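Local coordinates for protein benzoylformate Decarboxylase (Polynucleobacter necessarius, PDB 4K9Q) that binds thiamine diphosphate and magnesium and, as a benzoylformate decarboxylase, probably converts benzoylformate to benzaldehyde and carbon dioxide, at residues 240-248 against 332-340; 197-208 against 261-272. All blocks are in the same frame, centred on the assembly; numbering follows the deposited sequence.

Interaction 1 (240-248 against 332-340); sequences PEDHPLFQG and NNTPQRSPM
Arg337 lies side by side with Phe246, both side chains pointing the same way, and its NH1 reaches the edge of the phenyl ring near the ring plane, 3.7 Å from Phe246 CE2. The guanidinium is turned 63° against the ring. Arg337 CG sits between its backbone N and carbonyl carbon (chi1 79°), and a bend at chi3 brings NH1 to Glu241, where it donates a hydrogen bond of 3.0 Å to Glu241 O, which lies in the guanidinium plane. Water 1, also at that edge, links NH1 to Glu241 OE1, which is bonded in addition to the backbone N of Ile386, while NH2 is held by Gln381 O. These contacts tie the loop between helices 315-323 and 352-361 to the 246-249 edge strand of the central domain's parallel sheet. At the strand's start, Gln247 folds back through a bend at chi2, and its amide nitrogen is divided between two carbonyl oxygens, both close to the amide plane. Gln247 NE2 makes an almost straight bond of 2.8 Å to Pro335 O. From above the Leu245 carbonyl plane, Gln247 NE2 also meets Leu245 O at 3.0 Å. Thr334 CG2 comes within 3.6 Å of Gln247 NE2, and the Thr334 side chain crosses Leu245 at about a right angle, CG2 meeting Leu245 CD2. Farther out, the tip of Gln336 rests against Pro244, with Gln336 NE2 3.7 Å from Pro244 CB.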
loop_
_atom_site.group_PDB
_atom_site.type_symbol
_atom_site.label_atom_id
_atom_site.label_comp_id
_atom_site.label_asym_id
_atom_site.label_seq_id
_atom_site.Cartn_x
_atom_site.Cartn_y
_atom_site.Cartn_z
ATOM N N PRO A 240 -4.025 -16.577 38.091
ATOM C CA PRO A 240 -3.022 -16.874 39.125
ATOM C C PRO A 240 -2.470 -18.288 38.963
ATOM O O PRO A 240 -3.225 -19.265 38.937
ATOM C CB PRO A 240 -3.808 -16.747 40.436
ATOM C CG PRO A 240 -5.261 -16.826 40.045
ATOM C CD PRO A 240 -5.329 -16.211 38.672
ATOM N N GLU A 241 -1.153 -18.402 38.851
ATOM C CA GLU A 241 -0.562 -19.667 38.422
ATOM C C GLU A 241 -0.374 -20.674 39.556
ATOM O O GLU A 241 0.038 -21.819 39.324
ATOM C CB GLU A 241 0.731 -19.406 37.642
ATOM C CG GLU A 241 0.426 -18.563 36.398
ATOM C CD GLU A 241 1.628 -18.282 35.523
ATOM O OE1 GLU A 241 2.774 -18.328 36.023
ATOM O OE2 GLU A 241 1.410 -18.003 34.321
ATOM N N ASP A 242 -0.681 -20.251 40.779
ATOM C CA ASP A 242 -0.713 -21.189 41.898
ATOM C C ASP A 242 -2.154 -21.542 42.321
ATOM O O ASP A 242 -2.364 -22.255 43.303
ATOM C CB ASP A 242 0.108 -20.666 43.082
ATOM C CG ASP A 242 -0.343 -19.298 43.548
ATOM O OD1 ASP A 242 -1.218 -18.691 42.885
ATOM O OD2 ASP A 242 0.182 -18.818 44.576
ATOM N N HIS A 243 -3.135 -21.058 41.572
ATOM C CA HIS A 243 -4.533 -21.382 41.845
ATOM C C HIS A 243 -4.758 -22.872 41.573
ATOM O O HIS A 243 -4.238 -23.417 40.595
ATOM C CB HIS A 243 -5.446 -20.536 40.959
ATOM C CG HIS A 243 -6.890 -20.583 41.350
ATOM N ND1 HIS A 243 -7.709 -21.653 41.057
ATOM C CD2 HIS A 243 -7.665 -19.685 42.003
ATOM C CE1 HIS A 243 -8.926 -21.411 41.514
ATOM N NE2 HIS A 243 -8.925 -20.222 42.091
ATOM N N PRO A 244 -5.526 -23.548 42.446
ATOM C CA PRO A 244 -5.750 -24.993 42.296
ATOM C C PRO A 244 -6.284 -25.408 40.926
ATOM O O PRO A 244 -6.048 -26.536 40.494
ATOM C CB PRO A 244 -6.780 -25.310 43.387
ATOM C CG PRO A 244 -7.310 -23.977 43.846
ATOM C CD PRO A 244 -6.176 -23.018 43.654
ATOM N N LEU A 245 -6.994 -24.515 40.247
ATOM C CA LEU A 245 -7.555 -24.857 38.949
ATOM C C LEU A 245 -6.538 -24.718 37.814
ATOM O O LEU A 245 -6.744 -25.253 36.721
ATOM C CB LEU A 245 -8.802 -24.017 38.658
ATOM C CG LEU A 245 -10.023 -24.261 39.548
ATOM C CD1 LEU A 245 -11.165 -23.340 39.141
ATOM C CD2 LEU A 245 -10.458 -25.714 39.455
ATOM N N PHE A 246 -5.437 -24.015 38.071
ATOM C CA PHE A 246 -4.504 -23.699 36.992
ATOM C C PHE A 246 -3.631 -24.885 36.619
ATOM O O PHE A 246 -2.966 -25.466 37.481
ATOM C CB PHE A 246 -3.614 -22.516 37.347
ATOM C CG PHE A 246 -2.726 -22.099 36.214
ATOM C CD1 PHE A 246 -3.264 -21.460 35.103
ATOM C CD2 PHE A 246 -1.366 -22.345 36.251
ATOM C CE1 PHE A 246 -2.452 -21.076 34.053
ATOM C CE2 PHE A 246 -0.549 -21.959 35.203
ATOM C CZ PHE A 246 -1.092 -21.329 34.104
ATOM N N GLN A 247 -3.617 -25.227 35.334
ATOM C CA GLN A 247 -2.905 -26.413 34.868
ATOM C C GLN A 247 -1.509 -26.118 34.322
ATOM O O GLN A 247 -0.596 -26.932 34.463
ATOM C CB GLN A 247 -3.736 -27.151 33.824
ATOM C CG GLN A 247 -5.129 -27.522 34.327
ATOM C CD GLN A 247 -5.078 -28.463 35.518
ATOM O OE1 GLN A 247 -4.548 -29.570 35.425
ATOM N NE2 GLN A 247 -5.614 -28.020 36.650
ATOM N N GLY A 248 -1.348 -24.954 33.700
ATOM C CA GLY A 248 -0.065 -24.547 33.145
ATOM C C GLY A 248 -0.262 -23.803 31.833
ATOM O O GLY A 248 -1.380 -23.408 31.512
ATOM N N ASN A 332 -15.025 -31.114 40.696
ATOM C CA ASN A 332 -15.063 -32.271 39.806
ATOM C C ASN A 332 -13.703 -32.937 39.614
ATOM O O ASN A 332 -13.360 -33.371 38.509
ATOM C CB ASN A 332 -15.660 -31.883 38.450
ATOM C CG ASN A 332 -15.003 -30.654 37.857
ATOM O OD1 ASN A 332 -14.018 -30.145 38.393
ATOM N ND2 ASN A 332 -15.542 -30.172 36.743
ATOM N N ASN A 333 -12.940 -33.024 40.698
ATOM C CA ASN A 333 -11.615 -33.643 40.674
ATOM C C ASN A 333 -10.690 -33.102 39.576
ATOM O O ASN A 333 -9.912 -33.848 38.981
ATOM C CB ASN A 333 -11.712 -35.178 40.631
ATOM C CG ASN A 333 -11.810 -35.729 39.219
ATOM O OD1 ASN A 333 -10.882 -36.371 38.728
ATOM N ND2 ASN A 333 -12.942 -35.494 38.565
ATOM N N THR A 334 -10.781 -31.800 39.313
ATOM C CA THR A 334 -9.781 -31.128 38.491
ATOM C C THR A 334 -8.421 -31.262 39.169
ATOM O O THR A 334 -8.271 -30.913 40.340
ATOM C CB THR A 334 -10.103 -29.636 38.308
ATOM O OG1 THR A 334 -11.263 -29.500 37.479
ATOM C CG2 THR A 334 -8.932 -28.913 37.655
ATOM N N PRO A 335 -7.422 -31.772 38.438
ATOM C CA PRO A 335 -6.130 -32.033 39.087
ATOM C C PRO A 335 -5.375 -30.766 39.497
ATOM O O PRO A 335 -5.597 -29.694 38.940
ATOM C CB PRO A 335 -5.355 -32.819 38.027
ATOM C CG PRO A 335 -5.986 -32.471 36.736
ATOM C CD PRO A 335 -7.442 -32.206 37.031
ATOM N N GLN A 336 -4.500 -30.908 40.489
ATOM C CA GLN A 336 -3.633 -29.830 40.942
ATOM C C GLN A 336 -2.277 -29.992 40.270
ATOM O O GLN A 336 -1.719 -31.089 40.265
ATOM C CB GLN A 336 -3.451 -29.922 42.456
ATOM C CG GLN A 336 -4.145 -28.834 43.249
ATOM C CD GLN A 336 -3.177 -27.766 43.701
ATOM O OE1 GLN A 336 -2.033 -27.715 43.242
ATOM N NE2 GLN A 336 -3.624 -26.907 44.612
ATOM N N ARG A 337 -1.733 -28.913 39.713
ATOM C CA ARG A 337 -0.429 -29.008 39.052
ATOM C C ARG A 337 0.650 -29.414 40.052
ATOM O O ARG A 337 0.559 -29.101 41.249
ATOM C CB ARG A 337 -0.052 -27.702 38.317
ATOM C CG ARG A 337 0.470 -26.583 39.184
ATOM C CD ARG A 337 0.744 -25.289 38.372
ATOM N NE ARG A 337 1.981 -25.320 37.572
ATOM C CZ ARG A 337 2.618 -24.221 37.157
ATOM N NH1 ARG A 337 2.127 -23.030 37.463
ATOM N NH2 ARG A 337 3.735 -24.305 36.436
ATOM N N SER A 338 1.665 -30.112 39.550
ATOM C CA SER A 338 2.784 -30.567 40.364
ATOM C C SER A 338 3.502 -29.382 40.969
ATOM O O SER A 338 3.594 -28.323 40.340
ATOM C CB SER A 338 3.787 -31.338 39.509
ATOM O OG SER A 338 3.174 -32.408 38.817
ATOM N N PRO A 339 4.029 -29.547 42.192
ATOM C CA PRO A 339 4.886 -28.503 42.755
ATOM C C PRO A 339 6.136 -28.295 41.906
ATOM O O PRO A 339 6.541 -29.186 41.143
ATOM C CB PRO A 339 5.295 -29.065 44.120
ATOM C CG PRO A 339 4.315 -30.119 44.426
ATOM C CD PRO A 339 3.832 -30.674 43.116
ATOM N N MET A 340 6.742 -27.124 42.063
ATOM C CA MET A 340 7.998 -26.808 41.412
ATOM C C MET A 340 9.001 -27.910 41.712
ATOM O O MET A 340 9.117 -28.356 42.861
ATOM C CB MET A 340 8.522 -25.468 41.925
ATOM C CG MET A 340 9.833 -25.032 41.287
ATOM S SD MET A 340 10.597 -23.699 42.210
ATOM C CE MET A 340 11.172 -24.563 43.671
HETATM O O HOH W 1 3.570 -20.876 36.131
HETATM O O HOH W 2 -2.884 -24.522 44.707
HETATM O O HOH W 3 -3.130 -26.447 39.938
HETATM O O HOH W 4 -7.622 -28.458 41.499
#

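Interaction 2 (197-208 against 261-272); sequences SKNPLLIYGSDI and IQGHDLIVVIGA
Two neighbouring parallel strands at the middle of the central domain's Rossmann-like sheet, 201-204 and 266-270, make this contact, their short axes 4.6 Å apart and 22° from parallel. Leu201 N donates to Leu266 O and Val268 N to Leu201 O; the ladder continues with Ile203 N to Val268 O and Ile270 N to Ile203 O before closing with Gly205 N on Ile270 O. On one face Leu202 lies alongside Val268, with Leu202 CD2 3.6 Å from Val268 CB, and the ring of Tyr204 is met by Ile270 CD1. On the other, Ile203 reaches obliquely across to Ile267, with Ile203 CD1 3.6 Å from Ile267 CG2, while Leu201 CD2 packs on Ile261.

The approaches to both strands are tied by polar groups. Asp265 offers its two carboxylate oxygens to two successive backbone amides: OD2 uses its syn lone pair for Lys198 N at 2.8 Å in a nearly straight bond, and OD1 accepts Asn199 N at 2.9 Å on its syn side, the donor standing 34° out of the carboxylate plane. His264 ND1 donates to Asn199 O at 3.0 Å from above that carbonyl's plane. Leu201 CD1 lies over one face of the imidazole in a CH-pi contact, 3.8 Å from the centroid of the His264 ring. Beyond the strands, Gly271 O accepts Asp207 N at 3.1 Å on a lone pair, joining the turn after strand 201-204 to the residue that follows strand 266-270; the Asp207 carboxylate itself turns to Lys89, Arg210 and Asp297 N.

Helix 214-224 packs on the Leu202 and Tyr204 face through Phe220, Ile270 also meets helix 315-323, and strands 228-230 and 291-296 flank the pair.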
loop_
_atom_site.group_PDB
_atom_site.type_symbol
_atom_site.label_atom_id
_atom_site.label_comp_id
_atom_site.label_asym_id
_atom_site.label_seq_id
_atom_site.Cartn_x
_atom_site.Cartn_y
_atom_site.Cartn_z
ATOM N N SER A 197 -22.463 -28.304 28.829
ATOM C CA SER A 197 -21.257 -29.118 28.700
ATOM C C SER A 197 -21.003 -29.975 29.936
ATOM O O SER A 197 -21.355 -29.590 31.051
ATOM C CB SER A 197 -20.038 -28.232 28.412
ATOM O OG SER A 197 -19.669 -27.492 29.559
ATOM N N LYS A 198 -20.374 -31.129 29.725
ATOM C CA LYS A 198 -20.092 -32.073 30.804
ATOM C C LYS A 198 -18.777 -31.749 31.502
ATOM O O LYS A 198 -18.664 -31.836 32.729
ATOM C CB LYS A 198 -20.027 -33.501 30.255
ATOM C CG LYS A 198 -21.335 -34.035 29.684
ATOM C CD LYS A 198 -22.356 -34.325 30.780
ATOM C CE LYS A 198 -23.408 -33.233 30.864
ATOM N NZ LYS A 198 -24.170 -33.118 29.584
ATOM N N ASN A 199 -17.779 -31.378 30.709
ATOM C CA ASN A 199 -16.428 -31.213 31.223
ATOM C C ASN A 199 -15.701 -30.088 30.495
ATOM O O ASN A 199 -14.758 -30.338 29.744
ATOM C CB ASN A 199 -15.658 -32.522 31.047
ATOM C CG ASN A 199 -14.447 -32.614 31.951
ATOM O OD1 ASN A 199 -14.261 -31.794 32.857
ATOM N ND2 ASN A 199 -13.620 -33.625 31.722
ATOM N N PRO A 200 -16.147 -28.844 30.703
ATOM C CA PRO A 200 -15.553 -27.706 29.989
ATOM C C PRO A 200 -14.110 -27.451 30.418
ATOM O O PRO A 200 -13.724 -27.773 31.545
ATOM C CB PRO A 200 -16.442 -26.531 30.409
ATOM C CG PRO A 200 -16.993 -26.938 31.735
ATOM C CD PRO A 200 -17.209 -28.419 31.631
ATOM N N LEU A 201 -13.318 -26.893 29.509
ATOM C CA LEU A 201 -11.944 -26.509 29.817
ATOM C C LEU A 201 -11.747 -25.059 29.399
ATOM O O LEU A 201 -12.197 -24.648 28.332
ATOM C CB LEU A 201 -10.955 -27.439 29.099
ATOM C CG LEU A 201 -9.453 -27.123 29.164
ATOM C CD1 LEU A 201 -8.608 -28.403 29.186
ATOM C CD2 LEU A 201 -9.059 -26.235 27.985
ATOM N N LEU A 202 -11.097 -24.280 30.255
ATOM C CA LEU A 202 -10.901 -22.859 29.991
ATOM C C LEU A 202 -9.480 -22.575 29.526
ATOM O O LEU A 202 -8.522 -23.097 30.092
ATOM C CB LEU A 202 -11.213 -22.043 31.245
ATOM C CG LEU A 202 -12.660 -22.016 31.724
ATOM C CD1 LEU A 202 -12.749 -21.368 33.087
ATOM C CD2 LEU A 202 -13.502 -21.257 30.730
ATOM N N ILE A 203 -9.356 -21.753 28.485
ATOM C CA ILE A 203 -8.055 -21.270 28.031
ATOM C C ILE A 203 -8.104 -19.751 28.087
ATOM O O ILE A 203 -8.933 -19.129 27.426
ATOM C CB ILE A 203 -7.736 -21.732 26.602
ATOM C CG1 ILE A 203 -7.714 -23.264 26.538
ATOM C CG2 ILE A 203 -6.390 -21.137 26.130
ATOM C CD1 ILE A 203 -7.486 -23.801 25.141
ATOM N N TYR A 204 -7.236 -19.155 28.899
ATOM C CA TYR A 204 -7.239 -17.698 29.089
ATOM C C TYR A 204 -6.033 -17.051 28.404
ATOM O O TYR A 204 -4.914 -17.564 28.485
ATOM C CB TYR A 204 -7.184 -17.346 30.579
ATOM C CG TYR A 204 -8.476 -17.485 31.354
ATOM C CD1 TYR A 204 -9.627 -18.001 30.769
ATOM C CD2 TYR A 204 -8.538 -17.090 32.686
ATOM C CE1 TYR A 204 -10.813 -18.117 31.498
ATOM C CE2 TYR A 204 -9.712 -17.202 33.418
ATOM C CZ TYR A 204 -10.842 -17.715 32.822
ATOM O OH TYR A 204 -11.996 -17.814 33.563
ATOM N N GLY A 205 -6.270 -15.927 27.739
ATOM C CA GLY A 205 -5.206 -15.163 27.120
ATOM C C GLY A 205 -5.087 -13.765 27.690
ATOM O O GLY A 205 -5.833 -13.363 28.595
ATOM N N SER A 206 -4.158 -12.997 27.134
ATOM C CA SER A 206 -3.738 -11.752 27.763
ATOM C C SER A 206 -4.672 -10.547 27.650
ATOM O O SER A 206 -4.396 -9.525 28.263
ATOM C CB SER A 206 -2.328 -11.391 27.306
ATOM O OG SER A 206 -1.449 -12.439 27.689
ATOM N N ASP A 207 -5.771 -10.660 26.904
ATOM C CA ASP A 207 -6.782 -9.596 26.931
ATOM C C ASP A 207 -7.248 -9.408 28.374
ATOM O O ASP A 207 -7.594 -8.299 28.795
ATOM C CB ASP A 207 -8.010 -9.929 26.068
ATOM C CG ASP A 207 -7.728 -9.911 24.569
ATOM O OD1 ASP A 207 -6.588 -9.592 24.144
ATOM O OD2 ASP A 207 -8.686 -10.220 23.809
ATOM N N ILE A 208 -7.247 -10.502 29.132
ATOM C CA ILE A 208 -7.662 -10.469 30.528
ATOM C C ILE A 208 -6.724 -9.578 31.351
ATOM O O ILE A 208 -7.158 -8.854 32.249
ATOM C CB ILE A 208 -7.754 -11.904 31.107
ATOM C CG1 ILE A 208 -8.960 -12.635 30.500
ATOM C CG2 ILE A 208 -7.832 -11.890 32.645
ATOM C CD1 ILE A 208 -8.908 -14.132 30.721
ATOM N N ILE A 261 -5.332 -30.912 25.812
ATOM C CA ILE A 261 -6.701 -30.551 26.182
ATOM C C ILE A 261 -7.700 -31.688 25.947
ATOM O O ILE A 261 -8.909 -31.501 26.071
ATOM C CB ILE A 261 -7.159 -29.228 25.484
ATOM C CG1 ILE A 261 -7.171 -29.390 23.958
ATOM C CG2 ILE A 261 -6.248 -28.061 25.916
ATOM C CD1 ILE A 261 -7.828 -28.210 23.200
ATOM N N GLN A 262 -7.192 -32.872 25.619
ATOM C CA GLN A 262 -8.053 -34.040 25.435
ATOM C C GLN A 262 -8.881 -34.348 26.685
ATOM O O GLN A 262 -8.452 -34.083 27.808
ATOM C CB GLN A 262 -7.224 -35.265 25.043
ATOM C CG GLN A 262 -6.716 -35.232 23.612
ATOM C CD GLN A 262 -5.900 -36.462 23.258
ATOM O OE1 GLN A 262 -5.505 -37.235 24.134
ATOM N NE2 GLN A 262 -5.641 -36.651 21.966
ATOM N N GLY A 263 -10.076 -34.901 26.484
ATOM C CA GLY A 263 -10.914 -35.315 27.595
ATOM C C GLY A 263 -11.953 -34.288 28.010
ATOM O O GLY A 263 -12.637 -34.460 29.024
ATOM N N HIS A 264 -12.071 -33.217 27.228
ATOM C CA HIS A 264 -13.009 -32.143 27.535
ATOM C C HIS A 264 -13.892 -31.857 26.329
ATOM O O HIS A 264 -13.396 -31.699 25.213
ATOM C CB HIS A 264 -12.240 -30.901 27.975
ATOM C CG HIS A 264 -11.419 -31.124 29.204
ATOM N ND1 HIS A 264 -11.920 -30.951 30.477
ATOM C CD2 HIS A 264 -10.140 -31.538 29.355
ATOM C CE1 HIS A 264 -10.979 -31.235 31.359
ATOM N NE2 HIS A 264 -9.889 -31.595 30.706
ATOM N N ASP A 265 -15.204 -31.811 26.545
ATOM C CA ASP A 265 -16.137 -31.672 25.424
ATOM C C ASP A 265 -16.253 -30.245 24.889
ATOM O O ASP A 265 -16.520 -30.038 23.707
ATOM C CB ASP A 265 -17.525 -32.235 25.770
ATOM C CG ASP A 265 -18.138 -31.606 27.013
ATOM O OD1 ASP A 265 -17.400 -31.019 27.833
ATOM O OD2 ASP A 265 -19.373 -31.724 27.177
ATOM N N LEU A 266 -16.050 -29.266 25.761
ATOM C CA LEU A 266 -16.168 -27.873 25.347
ATOM C C LEU A 266 -14.895 -27.117 25.707
ATOM O O LEU A 266 -14.463 -27.136 26.857
ATOM C CB LEU A 266 -17.389 -27.218 26.011
ATOM C CG LEU A 266 -17.661 -25.761 25.647
ATOM C CD1 LEU A 266 -17.978 -25.652 24.169
ATOM C CD2 LEU A 266 -18.795 -25.196 26.485
ATOM N N ILE A 267 -14.297 -26.456 24.719
ATOM C CA ILE A 267 -13.097 -25.647 24.966
ATOM C C ILE A 267 -13.501 -24.172 24.930
ATOM O O ILE A 267 -14.014 -23.689 23.924
ATOM C CB ILE A 267 -11.998 -25.906 23.910
ATOM C CG1 ILE A 267 -11.734 -27.410 23.744
ATOM C CG2 ILE A 267 -10.711 -25.167 24.275
ATOM C CD1 ILE A 267 -11.436 -28.123 25.031
ATOM N N VAL A 268 -13.294 -23.470 26.038
ATOM C CA VAL A 268 -13.713 -22.082 26.157
ATOM C C VAL A 268 -12.488 -21.160 26.226
ATOM O O VAL A 268 -11.782 -21.116 27.240
ATOM C CB VAL A 268 -14.602 -21.871 27.398
ATOM C CG1 VAL A 268 -15.100 -20.425 27.461
ATOM C CG2 VAL A 268 -15.792 -22.830 27.369
ATOM N N VAL A 269 -12.238 -20.431 25.143
ATOM C CA VAL A 269 -11.068 -19.558 25.060
ATOM C C VAL A 269 -11.465 -18.106 25.286
ATOM O O VAL A 269 -12.247 -17.548 24.512
ATOM C CB VAL A 269 -10.398 -19.672 23.674
ATOM C CG1 VAL A 269 -9.106 -18.857 23.630
ATOM C CG2 VAL A 269 -10.138 -21.147 23.324
ATOM N N ILE A 270 -10.928 -17.488 26.334
ATOM C CA ILE A 270 -11.266 -16.102 26.642
ATOM C C ILE A 270 -10.042 -15.192 26.548
ATOM O O ILE A 270 -9.079 -15.362 27.299
ATOM C CB ILE A 270 -11.922 -15.984 28.043
ATOM C CG1 ILE A 270 -13.182 -16.859 28.108
ATOM C CG2 ILE A 270 -12.286 -14.536 28.349
ATOM C CD1 ILE A 270 -13.857 -16.829 29.456
ATOM N N GLY A 271 -10.077 -14.241 25.616
ATOM C CA GLY A 271 -9.049 -13.206 25.542
ATOM C C GLY A 271 -7.768 -13.603 24.822
ATOM O O GLY A 271 -6.678 -13.082 25.114
ATOM N N ALA A 272 -7.898 -14.514 23.864
ATOM C CA ALA A 272 -6.744 -15.051 23.151
ATOM C C ALA A 272 -7.050 -15.344 21.693
ATOM O O ALA A 272 -8.197 -15.622 21.333
ATOM C CB ALA A 272 -6.286 -16.339 23.821
#

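How the interactions relate
Both interactions reach the same parallel sheet, with centres about 15 Å apart. Interaction 2 joins two inner strands and is largely buried; interaction 1 sits at an outermost strand, is partly exposed, and sets it against irregular chain rather than another strand. Their chemistry follows: in 197-208 with 261-272 a backbone ladder between largely apolar faces, with side-chain-to-backbone bonds confined mainly to its approach, against a contact made of such bonds and bridging waters in 240-248 with 332-340. Strand 228-230 lies between the two, bonded to strand 201-204 on one side and to strand 246-249 on the other, and helix 214-224 touches side chains of both contacts.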